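Local coordinates for uncharacterized protein PA2218 (Pseudomonas aeruginosa, PDB 2HDW) that is of unknown function but adopts an alpha/beta hydrolase fold and probably acts as a hydrolase, at residues 146-151 against 290-295; 205-210 against 295-300; 241-246 against 283-288; 75-80 against 151-156; 106-111 against 275-280. All blocks are in the same frame, centred on the assembly; numbering follows the deposited sequence.

Contact 1: 146-151 against 290-295; sequences ASPDIN and LSFMNM
The Phe292 ring lies between two carbon groups: Pro148 CD sits over one face, and the methyl CE of Met210 from helix 206-212 covers the opposite one. In this alpha/beta hydrolase fold the contact sets the N-terminal end of helix 148-164, a helix beside the central sheet, against short helix 289-292 of the long insertion between strands 197-201 and 309-314. The Pro148 contact is a CH-pi interaction, with CD 3.6 Å from the Phe292 ring centroid and only 4° off the ring normal, so the carbon stands almost exactly above the middle. The amide end of Asn151 reaches the ring edge in plane. Ala146 CB comes 3.6 Å from Phe292 CE2, adding a methyl beside the part of the ring remote from CB. This part of the ring points at the peptide leading into Pro148 because Phe292 CG lies beside the backbone N and anti to the carbonyl carbon (chi1 -71°). Farther along the proline, CG approaches Met295 CB at 4.1 Å, the two side chains crossing at about a right angle. Ser147 OG caps the helix, accepting from Ile150 N at 3.1 Å. No direct hydrogen bond is found between the segments; instead a water donates to Ala146 O at 2.7 Å and accepts from Ser291 OG at 2.9 Å.

Contact 2: 205-210 against 295-300; sequences DMTRVM and MPILTY
Thr207 holds OG1 between its backbone N and carbonyl carbon (chi1 65°), which leaves CG2 to meet Met295 O at 3.2 Å while OG1 turns to Asp205 and to Ile297. In Asp205, CG is anti to N (chi1 166°), and the carboxylate folds over the start of helix 206-212. There OD1 accepts from Thr207 OG1 at 2.8 Å, on its syn side, and from Arg208 N at 3.1 Å, from above the carboxylate plane. This is an N-cap, and here the capping carboxylate also forms part of the contact surface. Helix 206-212 follows strand 197-201 of the alpha/beta hydrolase sheet, and segment 295-300 belongs to the return path toward strand 309-314. Ile297 comes at the aspartate from the opposite direction, CG1 lying 3.5 Å from Asp205 OD1. The Leu298 and Asp205 side chains slide past each other, Leu298 CD1 3.6 Å from Asp205 OD2. A water donates to Asp205 OD2 at 2.7 Å and to Ile297 O at 3.0 Å, and Thr207 OG1 receives a longer bond from it.

Contact 3: 241-246 against 283-288; sequences GTPAYQ and AWTMTT
Tyr245 can be followed outward along segment 283-288. Its CB is 4.0 Å from Trp284 O, and CG, placed beside the backbone N by chi1 of -73°, turns the ring back along segment 283-288 even though the bond from CA to CB starts away from it. Next, CD1 lies 3.4 Å from Ala283 O, while Trp284 O sits at the ring edge, near its plane. CE1 then meets the methyl CG2 of Thr285 at 3.5 Å. Beyond CZ the hydroxyl leaves this pair of segments and hydrogen-bonds to the carbonyl of Arg143. The backbones beneath form a single beta bridge, Tyr245 with Thr285. Its two bonds are both nearly straight: Met286 N to Ala244 O at 2.9 Å, and Gln246 N to Trp284 O at 3.1 Å (176° at the hydrogen). A type I turn starts at the bridged Thr285 and runs to Thr288, tied also by their two hydroxyls, whose OG1 atoms are 2.7 Å apart. A water donates to Ala244 O and accepts from Thr287 N. The pairing joins loops on either side of helix 258-267, within the insertion after strand 197-201, where many alpha/beta hydrolases carry a cap. Backbone hydrogen bonds thus set the alignment, while side chains pack partly on carbonyl oxygens (Tyr245 CD1, Gln246 CG) and partly on apolar atoms, Ala244 CB meeting Met286 SD at 4.0 Å.

Contact 4: 75-80 against 151-156; sequences NRYGIT and NTEDFS
Glu153 takes hold of the turn at Arg76 with both carboxylate oxygens. Its OE2 accepts from Arg76 N at 2.9 Å in an almost straight bond (175°), and its OE1 forms a salt bridge with Arg76 NE, also at 2.9 Å. The turn is type I, Asn75 to Gly78, and connects antiparallel strands 66-74 and 80-88 of the alpha/beta hydrolase sheet; its partner is helix 148-164. Both donors stand well above the carboxylate plane, and guanidinium and carboxylate are nearly perpendicular. Beside this pair, Asn75 ND2 donates to Asp154 OD1 at 3.0 Å, the amide and carboxylate being nearly coplanar. Tyr77 lays CE2 3.7 Å from Glu153 CB. Farther out, Asn75 OD1 braces the turn from within by accepting from Ile79 N at 2.9 Å. Asp154 OD1 is also, and more strongly, hydrogen-bonded to Ser133 OG, and the Tyr77 hydroxyl is hydrogen-bonded to Asp149 one helical turn before Glu153. A water donates to Glu153 OE1 at 2.6 Å and accepts from Arg76 NH2 at 2.9 Å.

Contact 5: 106-111 against 275-280; sequences GAVKEQ and PRAVNS
Gly106, with a positive phi of 98°, turns its carbonyl toward segment 275-280, where O accepts from Asn279 N at 2.9 Å in the carbonyl plane. The Asn279 side chain lies against the same peptide, and its ND2 donates to the carbonyl of Phe105, just before it. Ala277 CB touches both Val108 CG2, at 4.1 Å, and Gln111 OE1, at 3.3 Å. That amide oxygen is occupied, accepting from Val108 N at 2.9 Å, and NE2 finds its main partner in the carbonyl of Gly272, with a weak bond to Ser280 OG, whose own stronger partner is the carbonyl of Tyr267. Segment 106-111 links strand 96-102 to helix 112-122; in many alpha/beta hydrolases this loop helps to form the oxyanion hole, although no such role is established here. At the other end lies a largely buried salt-bridge network. Glu110 OE2 accepts from Lys109 NZ at 2.7 Å and from Arg276 NH2 at 2.8 Å, the two reaching it from opposite faces of the carboxylate. Arg276 meets it with its guanidinium edge, the two flat groups 82° apart. Asp57 also pairs with Arg276, and Asp131 and Glu137 with Lys109. A water joins Glu110 OE1 to Arg276 NE.

How the contacts relate
From the N terminus, contact 4 opens at the turn between strands 66-74 and 80-88 and closes on helix 148-164. Contact 5 opens inside that loop, after strand 96-102, and closes only at 275-280, crossing all the others. Contact 1 opens at the start of helix 148-164, sharing Asn151 with contact 4, which it crosses, and closes at 290-295. Contact 2 runs from 205-210 to 295-300 and crosses contact 1, with Met295 common to both. Contact 3, joining 241-246 to 283-288, is nested inside contacts 1 and 2. Trp284 touches Ala146 and Gly106, linking it to contacts 1 and 5. Together they tie the N-terminal hairpin, the loop after strand 96-102, helix 148-164 and the insertion before strand 309-314.

Contact 1: 146-151 against 290-295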
# COMPACT_ATOMS: atom_id res chain seq x y z
N ALA A 146 -5.37 -3.39 -11.48
CA ALA A 146 -4.51 -2.37 -10.89
C ALA A 146 -3.73 -1.59 -11.94
O ALA A 146 -3.68 -1.99 -13.10
CB ALA A 146 -3.53 -3.00 -9.89
N SER A 147 -3.13 -0.48 -11.53
CA SER A 147 -2.36 0.38 -12.43
C SER A 147 -1.45 1.27 -11.60
O SER A 147 -1.86 1.79 -10.56
CB SER A 147 -3.33 1.23 -13.25
OG SER A 147 -2.77 2.48 -13.60
N PRO A 148 -0.19 1.45 -12.03
CA PRO A 148 0.70 2.31 -11.24
C PRO A 148 0.21 3.75 -11.23
O PRO A 148 0.41 4.48 -10.25
CB PRO A 148 2.05 2.15 -11.94
CG PRO A 148 1.66 1.91 -13.36
CD PRO A 148 0.50 0.95 -13.23
N ASP A 149 -0.43 4.16 -12.32
CA ASP A 149 -0.95 5.52 -12.46
C ASP A 149 -2.15 5.71 -11.53
O ASP A 149 -2.14 6.58 -10.66
CB ASP A 149 -1.37 5.77 -13.91
CG ASP A 149 -1.75 7.22 -14.18
OD1 ASP A 149 -2.28 7.89 -13.27
OD2 ASP A 149 -1.53 7.70 -15.31
N ILE A 150 -3.18 4.89 -11.73
CA ILE A 150 -4.39 4.98 -10.93
C ILE A 150 -4.12 4.78 -9.44
O ILE A 150 -4.69 5.48 -8.60
CB ILE A 150 -5.45 3.95 -11.39
CG1 ILE A 150 -5.86 4.24 -12.84
CG2 ILE A 150 -6.67 4.00 -10.47
CD1 ILE A 150 -6.89 3.26 -13.41
N ASN A 151 -3.25 3.84 -9.11
CA ASN A 151 -2.94 3.59 -7.71
C ASN A 151 -2.17 4.75 -7.09
O ASN A 151 -2.37 5.09 -5.92
CB ASN A 151 -2.19 2.26 -7.56
CG ASN A 151 -3.11 1.05 -7.78
OD1 ASN A 151 -4.32 1.15 -7.59
ND2 ASN A 151 -2.53 -0.08 -8.15
N LEU A 290 0.16 -5.52 -17.68
CA LEU A 290 0.45 -4.67 -18.83
C LEU A 290 0.84 -3.23 -18.51
O LEU A 290 1.77 -2.68 -19.11
CB LEU A 290 -0.73 -4.68 -19.80
CG LEU A 290 -0.91 -6.00 -20.56
CD1 LEU A 290 -2.24 -5.97 -21.28
CD2 LEU A 290 0.25 -6.21 -21.54
N SER A 291 0.15 -2.59 -17.57
CA SER A 291 0.48 -1.21 -17.23
C SER A 291 1.78 -1.12 -16.44
O SER A 291 2.66 -0.32 -16.77
CB SER A 291 -0.66 -0.55 -16.43
OG SER A 291 -0.92 -1.25 -15.23
N PHE A 292 1.91 -1.97 -15.41
CA PHE A 292 3.10 -2.00 -14.57
C PHE A 292 4.38 -2.32 -15.34
O PHE A 292 5.44 -1.77 -15.05
CB PHE A 292 2.92 -3.02 -13.44
CG PHE A 292 1.92 -2.59 -12.40
CD1 PHE A 292 2.32 -1.81 -11.32
CD2 PHE A 292 0.58 -2.96 -12.52
CE1 PHE A 292 1.39 -1.39 -10.36
CE2 PHE A 292 -0.36 -2.55 -11.57
CZ PHE A 292 0.05 -1.76 -10.49
N MET A 293 4.27 -3.20 -16.32
CA MET A 293 5.42 -3.61 -17.12
C MET A 293 5.83 -2.53 -18.12
O MET A 293 6.92 -2.60 -18.70
CB MET A 293 5.11 -4.92 -17.88
CG MET A 293 4.84 -6.15 -16.99
SD MET A 293 4.51 -7.70 -17.94
CE MET A 293 6.14 -8.16 -18.33
N ASN A 294 4.99 -1.52 -18.29
CA ASN A 294 5.24 -0.47 -19.28
C ASN A 294 5.32 0.97 -18.77
O ASN A 294 5.70 1.88 -19.52
CB ASN A 294 4.15 -0.58 -20.36
CG ASN A 294 4.50 0.17 -21.63
OD1 ASN A 294 5.62 0.09 -22.13
ND2 ASN A 294 3.52 0.87 -22.19
N MET A 295 4.99 1.19 -17.50
CA MET A 295 5.00 2.54 -16.93
C MET A 295 5.69 2.57 -15.56
O MET A 295 5.04 2.40 -14.53
CB MET A 295 3.57 3.04 -16.79
CG MET A 295 3.34 4.42 -17.40
SD MET A 295 3.52 4.43 -19.19
CE MET A 295 1.82 4.58 -19.66
O HOH W 1 -3.29 -2.89 -15.59

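Contact 2: 205-210 against 295-300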
# COMPACT_ATOMS: atom_id res chain seq x y z
N ASP A 205 8.79 -2.14 -5.46
CA ASP A 205 8.52 -1.16 -6.51
C ASP A 205 7.78 -2.14 -7.43
O ASP A 205 8.41 -2.96 -8.09
CB ASP A 205 9.81 -0.68 -7.20
CG ASP A 205 9.54 0.06 -8.50
OD1 ASP A 205 8.48 -0.19 -9.11
OD2 ASP A 205 10.38 0.87 -8.93
N MET A 206 6.44 -2.09 -7.43
CA MET A 206 5.69 -3.03 -8.25
C MET A 206 5.97 -3.03 -9.75
O MET A 206 5.80 -4.07 -10.41
CB MET A 206 4.18 -2.89 -7.99
CG MET A 206 3.72 -3.27 -6.56
SD MET A 206 4.30 -4.90 -5.92
CE MET A 206 3.60 -5.97 -7.18
N THR A 207 6.39 -1.90 -10.33
CA THR A 207 6.67 -1.88 -11.76
C THR A 207 7.97 -2.64 -12.01
O THR A 207 8.10 -3.36 -13.01
CB THR A 207 6.79 -0.44 -12.34
OG1 THR A 207 7.92 0.24 -11.77
CG2 THR A 207 5.52 0.35 -12.07
N ARG A 208 8.91 -2.52 -11.09
CA ARG A 208 10.18 -3.22 -11.23
C ARG A 208 9.99 -4.73 -11.07
O ARG A 208 10.50 -5.51 -11.87
CB ARG A 208 11.19 -2.73 -10.18
CG ARG A 208 12.51 -3.50 -10.19
CD ARG A 208 13.41 -3.06 -9.04
NE ARG A 208 14.04 -1.76 -9.30
CZ ARG A 208 15.12 -1.59 -10.06
NH1 ARG A 208 15.72 -2.64 -10.62
NH2 ARG A 208 15.61 -0.37 -10.26
N VAL A 209 9.24 -5.15 -10.05
CA VAL A 209 9.05 -6.58 -9.84
C VAL A 209 8.28 -7.26 -10.96
O VAL A 209 8.57 -8.40 -11.33
CB VAL A 209 8.37 -6.88 -8.48
CG1 VAL A 209 6.89 -6.52 -8.52
CG2 VAL A 209 8.55 -8.34 -8.13
N MET A 210 7.29 -6.57 -11.53
CA MET A 210 6.53 -7.17 -12.62
C MET A 210 7.29 -7.14 -13.94
O MET A 210 7.06 -7.99 -14.82
CB MET A 210 5.17 -6.47 -12.77
CG MET A 210 4.15 -6.98 -11.77
SD MET A 210 2.45 -6.63 -12.18
CE MET A 210 2.03 -5.54 -10.89
N MET A 295 4.99 1.19 -17.50
CA MET A 295 5.00 2.54 -16.93
C MET A 295 5.69 2.57 -15.56
O MET A 295 5.04 2.40 -14.53
CB MET A 295 3.57 3.04 -16.79
CG MET A 295 3.34 4.42 -17.40
SD MET A 295 3.52 4.43 -19.19
CE MET A 295 1.82 4.58 -19.66
N PRO A 296 7.01 2.81 -15.54
CA PRO A 296 7.70 2.84 -14.25
C PRO A 296 7.32 4.00 -13.34
O PRO A 296 6.89 5.07 -13.80
CB PRO A 296 9.18 2.88 -14.66
CG PRO A 296 9.15 3.58 -15.97
CD PRO A 296 7.96 2.97 -16.66
N ILE A 297 7.46 3.76 -12.05
CA ILE A 297 7.19 4.77 -11.04
C ILE A 297 8.55 5.22 -10.52
O ILE A 297 9.59 4.69 -10.93
CB ILE A 297 6.38 4.19 -9.86
CG1 ILE A 297 7.10 2.97 -9.29
CG2 ILE A 297 4.96 3.85 -10.32
CD1 ILE A 297 6.62 2.55 -7.90
N LEU A 298 8.55 6.22 -9.63
CA LEU A 298 9.76 6.76 -9.01
C LEU A 298 10.70 7.56 -9.91
O LEU A 298 11.82 7.87 -9.51
CB LEU A 298 10.56 5.63 -8.35
CG LEU A 298 9.79 4.70 -7.40
CD1 LEU A 298 10.77 3.73 -6.76
CD2 LEU A 298 9.07 5.51 -6.34
N THR A 299 10.25 7.92 -11.11
CA THR A 299 11.10 8.69 -12.00
C THR A 299 11.57 9.98 -11.35
O THR A 299 12.74 10.37 -11.46
CB THR A 299 10.35 9.07 -13.30
OG1 THR A 299 9.91 7.88 -13.96
CG2 THR A 299 11.28 9.83 -14.25
N TYR A 300 10.65 10.64 -10.64
CA TYR A 300 10.94 11.92 -10.00
C TYR A 300 11.16 11.84 -8.49
O TYR A 300 10.92 12.80 -7.76
CB TYR A 300 9.79 12.87 -10.33
CG TYR A 300 9.60 13.04 -11.82
CD1 TYR A 300 10.44 13.88 -12.55
CD2 TYR A 300 8.63 12.30 -12.51
CE1 TYR A 300 10.32 13.99 -13.93
CE2 TYR A 300 8.50 12.41 -13.90
CZ TYR A 300 9.36 13.26 -14.60
OH TYR A 300 9.27 13.38 -15.97
O HOH W 2 10.63 1.97 -11.41

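Contact 3: 241-246 against 283-288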
# COMPACT_ATOMS: atom_id res chain seq x y z
N GLY A 241 -15.87 -10.80 -23.30
CA GLY A 241 -16.29 -9.50 -22.81
C GLY A 241 -15.92 -9.23 -21.36
O GLY A 241 -16.14 -8.13 -20.86
N THR A 242 -15.37 -10.24 -20.69
CA THR A 242 -14.97 -10.09 -19.29
C THR A 242 -13.56 -10.65 -19.11
O THR A 242 -13.22 -11.69 -19.67
CB THR A 242 -15.92 -10.85 -18.34
OG1 THR A 242 -15.63 -12.26 -18.40
CG2 THR A 242 -17.37 -10.63 -18.74
N PRO A 243 -12.72 -9.99 -18.31
CA PRO A 243 -11.35 -10.46 -18.09
C PRO A 243 -11.26 -11.67 -17.17
O PRO A 243 -12.03 -11.80 -16.21
CB PRO A 243 -10.67 -9.24 -17.49
CG PRO A 243 -11.77 -8.67 -16.63
CD PRO A 243 -12.98 -8.76 -17.53
N ALA A 244 -10.32 -12.56 -17.48
CA ALA A 244 -10.11 -13.75 -16.65
C ALA A 244 -9.17 -13.36 -15.51
O ALA A 244 -8.41 -12.39 -15.62
CB ALA A 244 -9.49 -14.86 -17.49
N TYR A 245 -9.22 -14.12 -14.42
CA TYR A 245 -8.36 -13.85 -13.27
C TYR A 245 -7.22 -14.85 -13.18
O TYR A 245 -7.33 -15.98 -13.66
CB TYR A 245 -9.19 -13.88 -11.98
CG TYR A 245 -10.08 -12.66 -11.84
CD1 TYR A 245 -9.54 -11.43 -11.46
CD2 TYR A 245 -11.42 -12.72 -12.19
CE1 TYR A 245 -10.33 -10.28 -11.45
CE2 TYR A 245 -12.22 -11.57 -12.18
CZ TYR A 245 -11.66 -10.35 -11.81
OH TYR A 245 -12.43 -9.21 -11.83
N GLN A 246 -6.11 -14.43 -12.58
CA GLN A 246 -4.96 -15.30 -12.43
C GLN A 246 -5.32 -16.37 -11.41
O GLN A 246 -6.32 -16.24 -10.69
CB GLN A 246 -3.75 -14.49 -11.94
CG GLN A 246 -3.47 -13.26 -12.79
CD GLN A 246 -2.29 -12.45 -12.29
OE1 GLN A 246 -2.08 -11.31 -12.72
NE2 GLN A 246 -1.49 -13.03 -11.41
N ALA A 283 -7.14 -12.93 -6.71
CA ALA A 283 -6.13 -12.56 -7.70
C ALA A 283 -6.49 -11.37 -8.55
O ALA A 283 -7.65 -10.96 -8.62
CB ALA A 283 -5.85 -13.74 -8.61
N TRP A 284 -5.48 -10.82 -9.22
CA TRP A 284 -5.69 -9.70 -10.12
C TRP A 284 -6.11 -10.31 -11.44
O TRP A 284 -5.98 -11.53 -11.64
CB TRP A 284 -4.40 -8.92 -10.36
CG TRP A 284 -3.77 -8.34 -9.13
CD1 TRP A 284 -2.64 -8.77 -8.50
CD2 TRP A 284 -4.23 -7.20 -8.40
NE1 TRP A 284 -2.37 -7.97 -7.42
CE2 TRP A 284 -3.32 -7.00 -7.33
CE3 TRP A 284 -5.32 -6.32 -8.54
CZ2 TRP A 284 -3.47 -5.96 -6.41
CZ3 TRP A 284 -5.47 -5.29 -7.62
CH2 TRP A 284 -4.55 -5.12 -6.56
N THR A 285 -6.61 -9.48 -12.34
CA THR A 285 -7.00 -9.96 -13.67
C THR A 285 -5.69 -10.40 -14.31
O THR A 285 -4.62 -9.90 -13.95
CB THR A 285 -7.57 -8.82 -14.51
OG1 THR A 285 -6.60 -7.77 -14.59
CG2 THR A 285 -8.86 -8.29 -13.90
N MET A 286 -5.78 -11.34 -15.25
CA MET A 286 -4.58 -11.83 -15.93
C MET A 286 -3.84 -10.72 -16.67
O MET A 286 -2.62 -10.75 -16.77
CB MET A 286 -4.94 -12.96 -16.90
CG MET A 286 -5.25 -14.31 -16.21
SD MET A 286 -5.53 -15.67 -17.37
CE MET A 286 -3.86 -16.07 -17.78
N THR A 287 -4.56 -9.72 -17.18
CA THR A 287 -3.88 -8.65 -17.92
C THR A 287 -3.42 -7.43 -17.11
O THR A 287 -2.92 -6.45 -17.67
CB THR A 287 -4.73 -8.20 -19.13
OG1 THR A 287 -6.05 -7.84 -18.70
CG2 THR A 287 -4.83 -9.33 -20.15
N THR A 288 -3.56 -7.49 -15.78
CA THR A 288 -3.14 -6.37 -14.93
C THR A 288 -1.69 -5.92 -15.14
O THR A 288 -1.41 -4.72 -15.16
CB THR A 288 -3.36 -6.70 -13.43
OG1 THR A 288 -4.74 -6.47 -13.08
CG2 THR A 288 -2.46 -5.84 -12.53
O HOH W 3 -7.33 -10.81 -17.70

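Contact 4: 75-80 against 151-156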
# COMPACT_ATOMS: atom_id res chain seq x y z
N ASN A 75 -11.54 9.60 -6.55
CA ASN A 75 -10.24 10.02 -7.05
C ASN A 75 -10.47 10.77 -8.36
O ASN A 75 -11.61 10.83 -8.84
CB ASN A 75 -9.27 8.85 -7.23
CG ASN A 75 -9.72 7.85 -8.29
OD1 ASN A 75 -10.53 8.15 -9.16
ND2 ASN A 75 -9.17 6.64 -8.21
N ARG A 76 -9.42 11.34 -8.93
CA ARG A 76 -9.53 12.11 -10.17
C ARG A 76 -10.02 11.32 -11.37
O ARG A 76 -10.46 11.89 -12.37
CB ARG A 76 -8.19 12.76 -10.53
CG ARG A 76 -7.72 13.84 -9.56
CD ARG A 76 -6.50 14.58 -10.10
NE ARG A 76 -5.45 13.68 -10.54
CZ ARG A 76 -5.25 13.31 -11.80
NH1 ARG A 76 -6.03 13.79 -12.76
NH2 ARG A 76 -4.26 12.47 -12.11
N TYR A 77 -9.95 10.00 -11.28
CA TYR A 77 -10.38 9.18 -12.41
C TYR A 77 -11.82 8.70 -12.29
O TYR A 77 -12.27 7.86 -13.07
CB TYR A 77 -9.39 8.02 -12.58
CG TYR A 77 -7.99 8.50 -12.90
CD1 TYR A 77 -7.77 9.46 -13.90
CD2 TYR A 77 -6.88 7.99 -12.24
CE1 TYR A 77 -6.48 9.90 -14.22
CE2 TYR A 77 -5.59 8.41 -12.55
CZ TYR A 77 -5.40 9.37 -13.54
OH TYR A 77 -4.12 9.77 -13.87
N GLY A 78 -12.52 9.24 -11.30
CA GLY A 78 -13.92 8.91 -11.09
C GLY A 78 -14.25 7.69 -10.25
O GLY A 78 -15.41 7.26 -10.20
N ILE A 79 -13.26 7.12 -9.58
CA ILE A 79 -13.52 5.94 -8.76
C ILE A 79 -13.68 6.34 -7.30
O ILE A 79 -12.89 7.13 -6.78
CB ILE A 79 -12.37 4.91 -8.89
CG1 ILE A 79 -12.17 4.57 -10.38
CG2 ILE A 79 -12.70 3.65 -8.10
CD1 ILE A 79 -11.06 3.56 -10.65
N THR A 80 -14.71 5.81 -6.65
CA THR A 80 -14.97 6.09 -5.24
C THR A 80 -14.31 5.02 -4.39
O THR A 80 -14.54 3.82 -4.59
CB THR A 80 -16.49 6.12 -4.96
OG1 THR A 80 -17.10 7.16 -5.73
CG2 THR A 80 -16.75 6.38 -3.47
N ASN A 151 -3.25 3.84 -9.11
CA ASN A 151 -2.94 3.59 -7.71
C ASN A 151 -2.17 4.75 -7.09
O ASN A 151 -2.37 5.09 -5.92
CB ASN A 151 -2.19 2.26 -7.56
CG ASN A 151 -3.11 1.05 -7.78
OD1 ASN A 151 -4.32 1.15 -7.59
ND2 ASN A 151 -2.53 -0.08 -8.15
N THR A 152 -1.29 5.37 -7.87
CA THR A 152 -0.56 6.52 -7.34
C THR A 152 -1.61 7.59 -7.04
O THR A 152 -1.56 8.25 -6.01
CB THR A 152 0.48 7.03 -8.36
OG1 THR A 152 1.54 6.06 -8.48
CG2 THR A 152 1.06 8.36 -7.92
N GLU A 153 -2.58 7.73 -7.95
CA GLU A 153 -3.66 8.71 -7.77
C GLU A 153 -4.48 8.41 -6.50
O GLU A 153 -4.88 9.33 -5.78
CB GLU A 153 -4.56 8.71 -9.01
CG GLU A 153 -5.94 9.36 -8.83
CD GLU A 153 -5.88 10.79 -8.30
OE1 GLU A 153 -4.91 11.51 -8.62
OE2 GLU A 153 -6.81 11.19 -7.58
N ASP A 154 -4.72 7.13 -6.22
CA ASP A 154 -5.49 6.74 -5.03
C ASP A 154 -4.92 7.37 -3.76
O ASP A 154 -5.66 7.82 -2.89
CB ASP A 154 -5.51 5.22 -4.84
CG ASP A 154 -6.37 4.50 -5.86
OD1 ASP A 154 -7.34 5.09 -6.37
OD2 ASP A 154 -6.08 3.31 -6.14
N PHE A 155 -3.60 7.40 -3.66
CA PHE A 155 -2.95 7.97 -2.49
C PHE A 155 -3.29 9.45 -2.33
O PHE A 155 -3.58 9.92 -1.24
CB PHE A 155 -1.44 7.78 -2.59
CG PHE A 155 -0.86 6.95 -1.48
CD1 PHE A 155 0.06 5.94 -1.76
CD2 PHE A 155 -1.21 7.18 -0.15
CE1 PHE A 155 0.62 5.18 -0.74
CE2 PHE A 155 -0.66 6.43 0.88
CZ PHE A 155 0.27 5.42 0.59
N SER A 156 -3.24 10.19 -3.44
CA SER A 156 -3.54 11.62 -3.38
C SER A 156 -5.04 11.87 -3.22
O SER A 156 -5.45 12.93 -2.74
CB SER A 156 -3.00 12.32 -4.63
OG SER A 156 -1.58 12.41 -4.54
O HOH W 4 -2.71 11.34 -10.00

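Contact 5: 106-111 against 275-280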
# COMPACT_ATOMS: atom_id res chain seq x y z
N GLY A 106 -2.34 -5.52 -3.02
CA GLY A 106 -3.13 -6.73 -3.08
C GLY A 106 -3.73 -7.06 -1.73
O GLY A 106 -4.30 -8.13 -1.52
N ALA A 107 -3.60 -6.12 -0.80
CA ALA A 107 -4.14 -6.28 0.55
C ALA A 107 -5.23 -5.24 0.74
O ALA A 107 -5.32 -4.28 -0.03
CB ALA A 107 -3.04 -6.08 1.58
N VAL A 108 -6.07 -5.43 1.75
CA VAL A 108 -7.14 -4.48 2.03
C VAL A 108 -6.90 -3.78 3.37
O VAL A 108 -6.06 -4.22 4.17
CB VAL A 108 -8.52 -5.17 2.06
CG1 VAL A 108 -8.88 -5.65 0.67
CG2 VAL A 108 -8.51 -6.34 3.05
N LYS A 109 -7.64 -2.71 3.60
CA LYS A 109 -7.52 -1.91 4.81
C LYS A 109 -7.70 -2.67 6.12
O LYS A 109 -7.24 -2.21 7.16
CB LYS A 109 -8.51 -0.74 4.75
CG LYS A 109 -9.98 -1.17 4.73
CD LYS A 109 -10.89 0.02 4.43
CE LYS A 109 -12.37 -0.34 4.55
NZ LYS A 109 -12.77 -1.51 3.71
N GLU A 110 -8.38 -3.81 6.09
CA GLU A 110 -8.59 -4.57 7.32
C GLU A 110 -7.32 -5.32 7.74
O GLU A 110 -7.25 -5.87 8.84
CB GLU A 110 -9.75 -5.55 7.17
CG GLU A 110 -11.12 -4.90 6.98
CD GLU A 110 -11.34 -4.35 5.58
OE1 GLU A 110 -10.52 -4.63 4.67
OE2 GLU A 110 -12.35 -3.64 5.37
N GLN A 111 -6.33 -5.34 6.86
CA GLN A 111 -5.09 -6.02 7.16
C GLN A 111 -4.03 -5.05 7.69
O GLN A 111 -4.35 -4.18 8.50
CB GLN A 111 -4.62 -6.79 5.90
CG GLN A 111 -5.62 -7.90 5.53
CD GLN A 111 -5.39 -8.51 4.15
OE1 GLN A 111 -5.25 -7.79 3.16
NE2 GLN A 111 -5.38 -9.84 4.08
N PRO A 275 -11.20 -12.16 3.47
CA PRO A 275 -11.89 -12.56 2.24
C PRO A 275 -11.89 -11.63 1.04
O PRO A 275 -11.98 -12.09 -0.10
CB PRO A 275 -13.31 -12.88 2.73
CG PRO A 275 -13.47 -11.96 3.90
CD PRO A 275 -12.15 -12.09 4.60
N ARG A 276 -11.80 -10.32 1.27
CA ARG A 276 -11.81 -9.39 0.15
C ARG A 276 -10.44 -9.10 -0.46
O ARG A 276 -10.35 -8.52 -1.54
CB ARG A 276 -12.49 -8.07 0.57
CG ARG A 276 -13.97 -8.23 0.90
CD ARG A 276 -14.68 -6.88 0.97
NE ARG A 276 -14.24 -6.06 2.10
CZ ARG A 276 -14.75 -6.14 3.32
NH1 ARG A 276 -15.71 -7.02 3.59
NH2 ARG A 276 -14.28 -5.36 4.29
N ALA A 277 -9.37 -9.53 0.21
CA ALA A 277 -8.02 -9.28 -0.30
C ALA A 277 -7.61 -10.16 -1.47
O ALA A 277 -7.88 -11.37 -1.49
CB ALA A 277 -7.00 -9.44 0.83
N VAL A 278 -6.97 -9.53 -2.46
CA VAL A 278 -6.46 -10.24 -3.63
C VAL A 278 -5.48 -11.31 -3.16
O VAL A 278 -5.53 -12.46 -3.60
CB VAL A 278 -5.70 -9.28 -4.58
CG1 VAL A 278 -4.74 -10.08 -5.48
CG2 VAL A 278 -6.69 -8.50 -5.43
N ASN A 279 -4.60 -10.93 -2.25
CA ASN A 279 -3.59 -11.86 -1.75
C ASN A 279 -4.15 -13.00 -0.91
O ASN A 279 -3.49 -14.02 -0.75
CB ASN A 279 -2.51 -11.09 -0.98
CG ASN A 279 -1.80 -10.08 -1.86
OD1 ASN A 279 -1.76 -10.23 -3.08
ND2 ASN A 279 -1.22 -9.05 -1.25
N SER A 280 -5.36 -12.83 -0.39
CA SER A 280 -5.96 -13.89 0.42
C SER A 280 -6.81 -14.85 -0.41
O SER A 280 -8.02 -14.91 -0.26
CB SER A 280 -6.82 -13.29 1.54
OG SER A 280 -6.02 -12.75 2.59
O HOH W 5 -11.91 -4.42 2.21